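Local coordinates for flagellar hook-associated protein (Burkholderia pseudomallei, PDB 4UT1), which probably serves as a structural component of the bacterial flagellum, at the junction that follows the hook, at residues A[94-97]-A[98-102]; A[115-118]-A[119-123]; A[482-486]-A[487-491]. All coordinates share one frame; numbering follows the deposited sequence.

Contact 1. Residues A[94-97]-A[98-102]; sequences TYYT and LVAQL
The stretch from Thr94 to Leu102 lies within helix 80-106, where the N-H groups of Leu98, Val99, Ala100 and Gln101 bond to the carbonyls of Thr94, Tyr95, Tyr96 and Thr97 in the i to i+4 spacing of an alpha helix, the shortest being Ala100 N to Tyr96 O at 2.7 Å. One turn along from each other, Tyr96 and Ala100 also meet through a CH-pi contact: Ala100 CB is 4.2 Å from the centroid of the Tyr96 ring and 22° off its normal, set toward the rim of one face. The ring reaches this place because its CG is anti to the backbone N (chi1 176°), which swings it along the helix over the methyl. Tyr95 leans on Val99 at a slant, with Tyr95 CE1 4.2 Å from Val99 CB. Val99 in turn brings CG1 back to within 3.3 Å of Tyr95 O. Leu98 CG comes 3.4 Å from Thr94 O. Tyr95 and Val99 both touch Leu611 of helix 593-630, and the Tyr95 hydroxyl bonds to Thr299 of helix 287-322. Contacts between side chains are apolar, Val99 and Leu98 also pack on carbonyl oxygens, and all four hydrogen bonds between the segments are backbone bonds; the Thr94 and Thr97 hydroxyls bond to the carbonyls of Ser90 and Ser93.

Contact 2. Residues A[115-118]-A[119-123]; sequences TAIT and NYFTG. With EDO (1,2-ethanediol), chain C.
Ile117 and Phe121, spaced i to i+4 on alpha helix 113-129 of the FlgK helical domain, stand side by side and point the same way, with Ile117 CG2 3.6 Å from Phe121 CE2. The ring is brought back toward the preceding turn by its first torsion (chi1 -71°), which leaves CG beside the backbone N; as a result Phe121 CD2 also passes 3.4 Å from Ile117 O, an approach that is oblique to the ring. That same carbonyl accepts the N-H of Phe121 in a nearly straight bond (N-H...O angle 167°). The preceding residue, Tyr120, sets CD2 over one face of the Phe121 ring, toward its rim, at 4.1 Å above the plane.

Thr115 and Asn119 likewise lie side by side, methyl against amide. The methyl CG2 of Thr115 lies 3.5 Å from Asn119 ND2, and Asn119 CG is 3.3 Å from Thr115 O, so the amide is packed against the turn before it. Asn119 ND2 gives a weak hydrogen bond of 3.3 Å to O2 of a 1,2-ethanediol, probably from the crystallisation liquor, which also binds Asn143 and Thr146. On the exposed flank, Thr122 CG2 approaches Thr118 O to 3.2 Å, while the Thr118 hydroxyl bonds to the carbonyl of Ala114.

The buried side of the turn faces several helices and the short strand 337-338: Ala116 and Ile117 rest on Leu147 of helix 134-193, Phe121 touches Leu593 of helix 593-630, and Tyr120 makes edge-to-face contacts with Phe314 of helix 287-322 and with Phe337 of the strand.

Contact 3. Residues A[482-486]-A[487-491]; sequences LAYNA and ASKTL
Backbone hydrogen bonds join Asn485 to Thr490 in both directions, as in a hydrogen-bonded antiparallel pair. Asn485 N donates to Thr490 O at 2.8 Å with an N-H...O angle of 173°, and Thr490 N returns a longer bond to Asn485 O. The latter oxygen also takes a weak bond from Lys489 N, strongly bent at 117°. Two CA-H...O contacts add to these around the neighbouring non-hydrogen-bonded pair, Tyr484 with Leu491: Leu491 CA lies 3.3 Å from Ala483 O and Tyr484 CA approaches Thr490 O.

Lys489 and Thr490 both facing Asn485 is a G1 beta bulge. Its first residue, Lys489, has the left-handed backbone conformation (phi 54°). The turn 486-489 joins strands 480-485 and 490-492 of the antiparallel beta hairpin, and the bulge sits at its exit, in the part of the chain assigned to the FlgK D3 family.

Side-chain polar bonds brace the turn on the face carrying Asn485 and Thr490. Asn485 OD1 accepts Ser488 N at 2.9 Å, the donor lying in the carbonyl plane of the amide. Ser488 OG stands 3.0 Å from the same OD1 and 2.6 Å from Thr490 OG1; the two hydroxyls are hydrogen-bonded, either being a possible donor. The first torsions of Ser488 and Thr490 both turn their oxygens between backbone N and carbonyl carbon, which brings them together.

On the other face Tyr484 and Leu491 make an apolar contact. Leu491 CD2 sits at the edge of the Tyr484 ring, near its plane, and 3.8 Å from Tyr484 CB. A separate van der Waals contact forms at the turn, where the tyrosine runs alongside Lys489 with Tyr484 OH 3.6 Å from Lys489 CG, and both side chains reach Pro523 in a loop beyond the hairpin.

Contacts 1 and 2 lie on successive helices, 80-106 and 113-129, with centres about 30 Å apart and no direct touch, yet both pack against helices 134-193, 287-322 and 593-630. Each pairs a buried, largely apolar side with an exposed polar flank; contact 2 buries four of its touching residues, contact 1 two. Contact 3 stands apart: a beta hairpin whose centre is about 52 Å from that of the chain and about 71 Å from the centre of contact 1. There the turn is mostly exposed and side-chain oxygens join the backbone in closing it, whereas in the helical contacts backbone bonds hold the turn and hydrocarbon meets aromatic rings.

Contact 1. Residues A[94-97]-A[98-102]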
loop_
_atom_site.group_PDB
_atom_site.type_symbol
_atom_site.label_atom_id
_atom_site.label_comp_id
_atom_site.label_asym_id
_atom_site.label_seq_id
_atom_site.Cartn_x
_atom_site.Cartn_y
_atom_site.Cartn_z
ATOM N N THR A 94 -24.129 7.605 -9.196
ATOM C CA THR A 94 -23.752 6.464 -8.364
ATOM C C THR A 94 -22.307 6.616 -7.855
ATOM O O THR A 94 -22.043 6.449 -6.665
ATOM C CB THR A 94 -23.893 5.137 -9.148
ATOM O OG1 THR A 94 -25.283 4.894 -9.398
ATOM C CG2 THR A 94 -23.330 3.972 -8.352
ATOM N N TYR A 95 -21.386 6.925 -8.765
ATOM C CA TYR A 95 -19.973 7.103 -8.419
ATOM C C TYR A 95 -19.846 8.261 -7.424
ATOM O O TYR A 95 -19.218 8.118 -6.370
ATOM C CB TYR A 95 -19.139 7.348 -9.685
ATOM C CG TYR A 95 -17.626 7.258 -9.533
ATOM C CD1 TYR A 95 -17.020 7.258 -8.281
ATOM C CD2 TYR A 95 -16.804 7.190 -10.655
ATOM C CE1 TYR A 95 -15.632 7.186 -8.152
ATOM C CE2 TYR A 95 -15.420 7.113 -10.535
ATOM C CZ TYR A 95 -14.845 7.108 -9.286
ATOM O OH TYR A 95 -13.473 7.037 -9.168
ATOM N N TYR A 96 -20.457 9.398 -7.744
ATOM C CA TYR A 96 -20.418 10.547 -6.834
ATOM C C TYR A 96 -20.876 10.184 -5.412
ATOM O O TYR A 96 -20.174 10.463 -4.431
ATOM C CB TYR A 96 -21.274 11.714 -7.348
ATOM C CG TYR A 96 -21.294 12.831 -6.332
ATOM C CD1 TYR A 96 -20.104 13.415 -5.915
ATOM C CD2 TYR A 96 -22.473 13.274 -5.756
ATOM C CE1 TYR A 96 -20.088 14.415 -4.971
ATOM C CE2 TYR A 96 -22.464 14.292 -4.800
ATOM C CZ TYR A 96 -21.267 14.850 -4.413
ATOM O OH TYR A 96 -21.241 15.853 -3.466
ATOM N N THR A 97 -22.049 9.570 -5.301
ATOM C CA THR A 97 -22.607 9.235 -3.996
ATOM C C THR A 97 -21.611 8.410 -3.178
ATOM O O THR A 97 -21.397 8.673 -1.992
ATOM C CB THR A 97 -23.948 8.479 -4.131
ATOM O OG1 THR A 97 -24.913 9.354 -4.719
ATOM C CG2 THR A 97 -24.453 8.039 -2.777
ATOM N N LEU A 98 -20.962 7.449 -3.827
ATOM C CA LEU A 98 -20.058 6.554 -3.127
ATOM C C LEU A 98 -18.775 7.260 -2.706
ATOM O O LEU A 98 -18.289 7.064 -1.592
ATOM C CB LEU A 98 -19.723 5.345 -3.999
ATOM C CG LEU A 98 -20.864 4.351 -4.209
ATOM C CD1 LEU A 98 -20.482 3.369 -5.283
ATOM C CD2 LEU A 98 -21.171 3.640 -2.906
ATOM N N VAL A 99 -18.221 8.077 -3.593
ATOM C CA VAL A 99 -16.959 8.739 -3.255
ATOM C C VAL A 99 -17.233 9.873 -2.275
ATOM O O VAL A 99 -16.391 10.186 -1.435
ATOM C CB VAL A 99 -16.209 9.255 -4.513
ATOM C CG1 VAL A 99 -17.030 10.282 -5.250
ATOM C CG2 VAL A 99 -14.835 9.827 -4.133
ATOM N N ALA A 100 -18.422 10.472 -2.348
ATOM C CA ALA A 100 -18.773 11.503 -1.374
ATOM C C ALA A 100 -18.847 10.886 0.026
ATOM O O ALA A 100 -18.358 11.464 1.004
ATOM C CB ALA A 100 -20.090 12.175 -1.739
ATOM N N GLN A 101 -19.468 9.710 0.108
ATOM C CA GLN A 101 -19.512 8.934 1.344
ATOM C C GLN A 101 -18.102 8.657 1.881
ATOM O O GLN A 101 -17.820 8.896 3.059
ATOM C CB GLN A 101 -20.262 7.610 1.132
ATOM C CG GLN A 101 -20.353 6.762 2.399
ATOM C CD GLN A 101 -20.926 5.379 2.158
ATOM O OE1 GLN A 101 -20.792 4.488 3.000
ATOM N NE2 GLN A 101 -21.572 5.191 1.014
ATOM N N LEU A 102 -17.216 8.154 1.023
ATOM C CA LEU A 102 -15.835 7.898 1.416
ATOM C C LEU A 102 -15.131 9.183 1.869
ATOM O O LEU A 102 -14.462 9.212 2.901
ATOM C CB LEU A 102 -15.064 7.247 0.259
ATOM C CG LEU A 102 -13.599 6.925 0.559
ATOM C CD1 LEU A 102 -13.470 5.907 1.701
ATOM C CD2 LEU A 102 -12.884 6.442 -0.697
#

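Contact 2. Residues A[115-118]-A[119-123]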
loop_
_atom_site.group_PDB
_atom_site.type_symbol
_atom_site.label_atom_id
_atom_site.label_comp_id
_atom_site.label_asym_id
_atom_site.label_seq_id
_atom_site.Cartn_x
_atom_site.Cartn_y
_atom_site.Cartn_z
ATOM N N THR A 115 -2.572 13.033 12.048
ATOM C CA THR A 115 -2.354 13.589 13.376
ATOM C C THR A 115 -1.884 12.511 14.349
ATOM O O THR A 115 -1.003 12.761 15.158
ATOM C CB THR A 115 -3.618 14.263 13.933
ATOM O OG1 THR A 115 -3.874 15.461 13.192
ATOM C CG2 THR A 115 -3.414 14.623 15.390
ATOM N N ALA A 116 -2.479 11.322 14.270
ATOM C CA ALA A 116 -2.076 10.215 15.140
ATOM C C ALA A 116 -0.610 9.846 14.898
ATOM O O ALA A 116 0.123 9.533 15.835
ATOM C CB ALA A 116 -2.969 8.998 14.925
ATOM N N ILE A 117 -0.185 9.874 13.640
ATOM C CA ILE A 117 1.213 9.562 13.320
ATOM C C ILE A 117 2.142 10.624 13.922
ATOM O O ILE A 117 3.114 10.294 14.618
ATOM C CB ILE A 117 1.434 9.461 11.802
ATOM C CG1 ILE A 117 0.720 8.232 11.255
ATOM C CG2 ILE A 117 2.912 9.315 11.478
ATOM C CD1 ILE A 117 0.793 8.116 9.744
ATOM N N THR A 118 1.840 11.894 13.667
ATOM C CA THR A 118 2.637 12.993 14.226
ATOM C C THR A 118 2.763 12.889 15.744
ATOM O O THR A 118 3.855 13.066 16.304
ATOM C CB THR A 118 2.026 14.369 13.880
ATOM O OG1 THR A 118 1.964 14.517 12.458
ATOM C CG2 THR A 118 2.866 15.497 14.474
ATOM N N ASN A 119 1.644 12.610 16.400
ATOM C CA ASN A 119 1.599 12.510 17.853
ATOM C C ASN A 119 2.420 11.341 18.393
ATOM O O ASN A 119 3.034 11.435 19.460
ATOM C CB ASN A 119 0.145 12.405 18.328
ATOM C CG ASN A 119 -0.583 13.737 18.260
ATOM O OD1 ASN A 119 0.042 14.775 18.077
ATOM N ND2 ASN A 119 -1.908 13.714 18.411
ATOM N N TYR A 120 2.442 10.245 17.644
ATOM C CA TYR A 120 3.224 9.089 18.049
ATOM C C TYR A 120 4.707 9.439 18.071
ATOM O O TYR A 120 5.405 9.155 19.043
ATOM C CB TYR A 120 3.013 7.892 17.116
ATOM C CG TYR A 120 3.887 6.731 17.544
ATOM C CD1 TYR A 120 3.557 5.973 18.662
ATOM C CD2 TYR A 120 5.065 6.419 16.859
ATOM C CE1 TYR A 120 4.368 4.922 19.075
ATOM C CE2 TYR A 120 5.862 5.376 17.260
ATOM C CZ TYR A 120 5.514 4.635 18.367
ATOM O OH TYR A 120 6.306 3.593 18.762
ATOM N N PHE A 121 5.183 10.065 17.004
ATOM C CA PHE A 121 6.589 10.439 16.948
ATOM C C PHE A 121 6.945 11.535 17.965
ATOM O O PHE A 121 8.016 11.482 18.551
ATOM C CB PHE A 121 6.973 10.856 15.522
ATOM C CG PHE A 121 7.016 9.698 14.550
ATOM C CD1 PHE A 121 7.833 8.601 14.794
ATOM C CD2 PHE A 121 6.230 9.700 13.407
ATOM C CE1 PHE A 121 7.865 7.528 13.916
ATOM C CE2 PHE A 121 6.261 8.635 12.517
ATOM C CZ PHE A 121 7.080 7.545 12.776
ATOM N N THR A 122 6.063 12.502 18.221
ATOM C CA THR A 122 6.431 13.505 19.227
ATOM C C THR A 122 6.415 12.887 20.626
ATOM O O THR A 122 7.180 13.291 21.502
ATOM C CB THR A 122 5.538 14.763 19.174
ATOM O OG1 THR A 122 4.190 14.444 19.544
ATOM C CG2 THR A 122 5.558 15.360 17.768
ATOM N N GLY A 123 5.579 11.883 20.828
ATOM C CA GLY A 123 5.588 11.136 22.073
ATOM C C GLY A 123 6.949 10.519 22.365
ATOM O O GLY A 123 7.389 10.470 23.511
HETATM C C1 EDO C . -3.446 10.447 21.319
HETATM O O1 EDO C . -2.993 9.408 22.201
HETATM C C2 EDO C . -2.354 10.768 20.298
HETATM O O2 EDO C . -2.818 10.593 18.949
#

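Contact 3. Residues A[482-486]-A[487-491]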
loop_
_atom_site.group_PDB
_atom_site.type_symbol
_atom_site.label_atom_id
_atom_site.label_comp_id
_atom_site.label_asym_id
_atom_site.label_seq_id
_atom_site.Cartn_x
_atom_site.Cartn_y
_atom_site.Cartn_z
ATOM N N LEU A 482 41.028 3.603 21.018
ATOM C CA LEU A 482 41.796 4.247 19.971
ATOM C C LEU A 482 42.823 5.117 20.654
ATOM O O LEU A 482 42.539 5.706 21.683
ATOM C CB LEU A 482 40.899 5.076 19.061
ATOM C CG LEU A 482 39.732 4.279 18.467
ATOM C CD1 LEU A 482 38.919 5.172 17.562
ATOM C CD2 LEU A 482 40.285 3.052 17.708
ATOM N N ALA A 483 44.019 5.181 20.086
ATOM C CA ALA A 483 45.080 6.035 20.614
ATOM C C ALA A 483 45.653 6.885 19.481
ATOM O O ALA A 483 45.831 6.395 18.360
ATOM C CB ALA A 483 46.162 5.193 21.263
ATOM N N TYR A 484 45.940 8.151 19.769
ATOM C CA TYR A 484 46.463 9.065 18.761
ATOM C C TYR A 484 47.974 9.186 18.873
ATOM O O TYR A 484 48.512 9.416 19.954
ATOM C CB TYR A 484 45.825 10.443 18.907
ATOM C CG TYR A 484 46.301 11.515 17.933
ATOM C CD1 TYR A 484 45.973 11.453 16.589
ATOM C CD2 TYR A 484 47.030 12.622 18.380
ATOM C CE1 TYR A 484 46.360 12.438 15.708
ATOM C CE2 TYR A 484 47.424 13.619 17.501
ATOM C CZ TYR A 484 47.093 13.521 16.171
ATOM O OH TYR A 484 47.466 14.506 15.284
ATOM N N ASN A 485 48.652 9.047 17.744
ATOM C CA ASN A 485 50.093 9.283 17.695
ATOM C C ASN A 485 50.382 10.634 17.034
ATOM O O ASN A 485 50.117 10.809 15.852
ATOM C CB ASN A 485 50.776 8.137 16.946
ATOM C CG ASN A 485 52.276 8.269 16.951
ATOM O OD1 ASN A 485 52.833 8.980 16.127
ATOM N ND2 ASN A 485 52.932 7.607 17.895
ATOM N N ALA A 486 50.893 11.604 17.795
ATOM C CA ALA A 486 51.044 12.964 17.263
ATOM C C ALA A 486 52.156 13.060 16.210
ATOM O O ALA A 486 52.105 13.898 15.303
ATOM C CB ALA A 486 51.308 13.966 18.409
ATOM N N ALA A 487 53.154 12.201 16.338
ATOM C CA ALA A 487 54.303 12.225 15.421
ATOM C C ALA A 487 53.869 11.867 13.996
ATOM O O ALA A 487 54.233 12.544 13.029
ATOM C CB ALA A 487 55.392 11.285 15.908
ATOM N N SER A 488 53.056 10.819 13.885
ATOM C CA SER A 488 52.541 10.353 12.601
ATOM C C SER A 488 51.140 10.901 12.290
ATOM O O SER A 488 50.671 10.791 11.158
ATOM C CB SER A 488 52.513 8.821 12.582
ATOM O OG SER A 488 51.538 8.334 13.501
ATOM N N LYS A 489 50.497 11.510 13.292
ATOM C CA LYS A 489 49.122 12.004 13.182
ATOM C C LYS A 489 48.177 10.898 12.718
ATOM O O LYS A 489 47.506 11.026 11.702
ATOM C CB LYS A 489 49.039 13.203 12.234
ATOM C CG LYS A 489 49.914 14.368 12.684
ATOM C CD LYS A 489 49.950 15.460 11.639
ATOM C CE LYS A 489 48.633 16.195 11.560
ATOM N NZ LYS A 489 48.722 17.319 10.589
ATOM N N THR A 490 48.144 9.814 13.479
ATOM C CA THR A 490 47.302 8.671 13.149
ATOM C C THR A 490 46.634 8.113 14.395
ATOM O O THR A 490 47.112 8.290 15.515
ATOM C CB THR A 490 48.117 7.542 12.464
ATOM O OG1 THR A 490 49.254 7.211 13.275
ATOM C CG2 THR A 490 48.595 7.998 11.110
ATOM N N LEU A 491 45.500 7.459 14.193
ATOM C CA LEU A 491 44.900 6.671 15.248
ATOM C C LEU A 491 45.216 5.194 15.042
ATOM O O LEU A 491 45.359 4.733 13.913
ATOM C CB LEU A 491 43.383 6.895 15.279
ATOM C CG LEU A 491 42.926 8.338 15.506
ATOM C CD1 LEU A 491 41.505 8.501 15.016
ATOM C CD2 LEU A 491 43.035 8.719 16.996
#